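Long-range contact in probable TonB-dependent siderophore receptor PirA (Acinetobacter baumannii, PDB 5FR8), which probably takes up iron-siderophore complexes across the bacterial outer membrane in the first step of iron acquisition and may bind ferric enterobactin: residues Gly354-Ile358 and Leu368-Thr372. Residues are numbered along the deposited sequence; the frame is centred on the assembly and turned at random.
Sequences GEANI and LTVGT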
ATOM      1  N   GLY A 354      -7.788 -20.954 -10.043  1.00 65.14           N
ATOM      2  CA  GLY A 354      -7.742 -21.720 -11.292  1.00 63.10           C
ATOM      3  C   GLY A 354      -8.186 -20.858 -12.454  1.00 59.59           C
ATOM      4  O   GLY A 354      -9.070 -20.028 -12.295  1.00 59.33           O
ATOM      5  N   GLU A 355      -7.612 -21.053 -13.631  1.00 58.20           N
ATOM      6  CA  GLU A 355      -7.908 -20.142 -14.730  1.00 61.41           C
ATOM      7  C   GLU A 355      -7.553 -20.684 -16.080  1.00 62.68           C
ATOM      8  O   GLU A 355      -6.484 -21.236 -16.249  1.00 67.13           O
ATOM      9  CB  GLU A 355      -7.108 -18.868 -14.509  1.00 63.66           C
ATOM     10  CG  GLU A 355      -6.584 -18.213 -15.766  1.00 65.16           C
ATOM     11  CD  GLU A 355      -6.268 -16.740 -15.556  1.00 65.98           C
ATOM     12  OE1 GLU A 355      -6.340 -16.259 -14.397  1.00 68.23           O
ATOM     13  OE2 GLU A 355      -5.957 -16.061 -16.555  1.00 60.52           O
ATOM     14  N   ALA A 356      -8.423 -20.486 -17.056  1.00 65.18           N
ATOM     15  CA  ALA A 356      -8.142 -20.896 -18.443  1.00 68.75           C
ATOM     16  C   ALA A 356      -8.344 -19.781 -19.525  1.00 71.49           C
ATOM     17  O   ALA A 356      -9.282 -18.983 -19.441  1.00 70.99           O
ATOM     18  CB  ALA A 356      -9.006 -22.075 -18.785  1.00 70.65           C
ATOM     19  N   ASN A 357      -7.454 -19.765 -20.524  1.00 73.50           N
ATOM     20  CA  ASN A 357      -7.479 -18.835 -21.666  1.00 73.73           C
ATOM     21  C   ASN A 357      -7.695 -19.565 -22.983  1.00 79.68           C
ATOM     22  O   ASN A 357      -6.835 -20.335 -23.396  1.00 84.20           O
ATOM     23  CB  ASN A 357      -6.127 -18.133 -21.763  1.00 73.58           C
ATOM     24  CG  ASN A 357      -5.601 -17.664 -20.400  1.00 74.35           C
ATOM     25  OD1 ASN A 357      -4.424 -17.844 -20.103  1.00 74.12           O
ATOM     26  ND2 ASN A 357      -6.463 -17.058 -19.576  1.00 71.93           N
ATOM     27  N   ILE A 358      -8.820 -19.329 -23.658  1.00 83.00           N
ATOM     28  CA  ILE A 358      -9.102 -20.011 -24.934  1.00 85.29           C
ATOM     29  C   ILE A 358      -9.283 -19.063 -26.134  1.00 86.76           C
ATOM     30  O   ILE A 358     -10.242 -18.297 -26.167  1.00 89.49           O
ATOM     31  CB  ILE A 358     -10.387 -20.867 -24.845  1.00 88.68           C
ATOM     32  CG1 ILE A 358     -10.450 -21.649 -23.525  1.00 86.43           C
ATOM     33  CG2 ILE A 358     -10.472 -21.830 -26.025  1.00 87.66           C
ATOM     34  CD1 ILE A 358     -11.102 -20.897 -22.394  1.00 84.98           C
ATOM     35  N   LEU A 368     -11.203 -15.897 -24.760  1.00 76.56           N
ATOM     36  CA  LEU A 368     -12.026 -16.012 -23.567  1.00 74.97           C
ATOM     37  C   LEU A 368     -11.198 -16.457 -22.384  1.00 75.19           C
ATOM     38  O   LEU A 368     -10.638 -17.551 -22.394  1.00 81.37           O
ATOM     39  CB  LEU A 368     -13.146 -17.009 -23.799  1.00 75.67           C
ATOM     40  CG  LEU A 368     -14.131 -17.140 -22.648  1.00 76.64           C
ATOM     41  CD1 LEU A 368     -15.072 -15.945 -22.617  1.00 76.90           C
ATOM     42  CD2 LEU A 368     -14.919 -18.442 -22.751  1.00 78.90           C
ATOM     43  N   THR A 369     -11.117 -15.606 -21.364  1.00 74.45           N
ATOM     44  CA  THR A 369     -10.598 -16.017 -20.054  1.00 72.52           C
ATOM     45  C   THR A 369     -11.756 -16.420 -19.121  1.00 73.12           C
ATOM     46  O   THR A 369     -12.780 -15.742 -19.062  1.00 75.98           O
ATOM     47  CB  THR A 369      -9.752 -14.905 -19.408  1.00 69.03           C
ATOM     48  OG1 THR A 369      -8.520 -14.775 -20.126  1.00 72.96           O
ATOM     49  CG2 THR A 369      -9.437 -15.228 -17.975  1.00 66.93           C
ATOM     50  N   VAL A 370     -11.604 -17.535 -18.409  1.00 71.60           N
ATOM     51  CA  VAL A 370     -12.584 -17.917 -17.395  1.00 70.47           C
ATOM     52  C   VAL A 370     -11.856 -18.436 -16.159  1.00 67.72           C
ATOM     53  O   VAL A 370     -10.899 -19.193 -16.282  1.00 67.09           O
ATOM     54  CB  VAL A 370     -13.561 -18.950 -17.950  1.00 73.59           C
ATOM     55  CG1 VAL A 370     -12.793 -20.116 -18.545  1.00 74.75           C
ATOM     56  CG2 VAL A 370     -14.522 -19.396 -16.862  1.00 73.90           C
ATOM     57  N   GLY A 371     -12.282 -18.007 -14.971  1.00 68.36           N
ATOM     58  CA  GLY A 371     -11.492 -18.247 -13.756  1.00 71.11           C
ATOM     59  C   GLY A 371     -12.243 -18.437 -12.445  1.00 74.06           C
ATOM     60  O   GLY A 371     -13.381 -17.986 -12.304  1.00 78.60           O
ATOM     61  N   THR A 372     -11.591 -19.111 -11.490  1.00 70.33           N
ATOM     62  CA  THR A 372     -12.114 -19.291 -10.141  1.00 67.76           C
ATOM     63  C   THR A 372     -11.080 -18.876  -9.140  1.00 65.91           C
ATOM     64  O   THR A 372      -9.881 -19.047  -9.372  1.00 68.10           O
ATOM     65  CB  THR A 372     -12.418 -20.763  -9.831  1.00 69.33           C
ATOM     66  OG1 THR A 372     -13.450 -21.227 -10.696  1.00 68.17           O
ATOM     67  CG2 THR A 372     -12.884 -20.925  -8.383  1.00 71.26           C
TER
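Gly354-Ile358 and Leu368-Thr372 run antiparallel with their axes 4.6 Å apart, and Gly354 with Thr372, Ala356 with Val370 and Ile358 with Leu368 form hydrogen-bonded pairs, each joined by two N-H...O bonds. In the central pair Ala356 N reaches Val370 O at 2.9 Å. At the non-hydrogen-bonded positions the CA atoms come closer, and Thr369 CA lies 3.3 Å from Ala356 O in a CA-H...O contact.

Glu355, Asn357 and Thr369 make a polar cluster on one face. The Asn357 and Thr369 side chains run alongside each other off the sheet, and Asn357 ND2 gives a weak, bent bond to Thr369 OG1 (3.1 Å). Asn357 ND2 also bonds, more straightly, to Glu355 OE2 of its own strand (3.2 Å), which lies in the amide plane and accepts through its anti lone pair. A chi1 of -71° sets Thr369 OG1 beside the backbone N, facing the amide, and sends Thr369 CG2 to 3.8 Å from Glu355 OE2. On the other face Ala356, Ile358, Leu368 and Val370 form an apolar patch, with Thr372 at its end; Val370 CG1 sits 4.3 Å from both Ala356 CB and Ile358 CD1.

The hairpin of strands 343-361 and 365-380 is one step of the antiparallel up-and-down meander that builds the receptor's barrel wall. Backbone bonds continue from Glu355 and Asn357 to strand 308-323, and from Thr369 and Gly371 to strand 407-422, where Tyr416 OH also bonds weakly to Glu355 OE1. Asn357 and Thr369 touch Thr30, near the N-terminal end of the modelled chain, consistent with their face looking into the barrel.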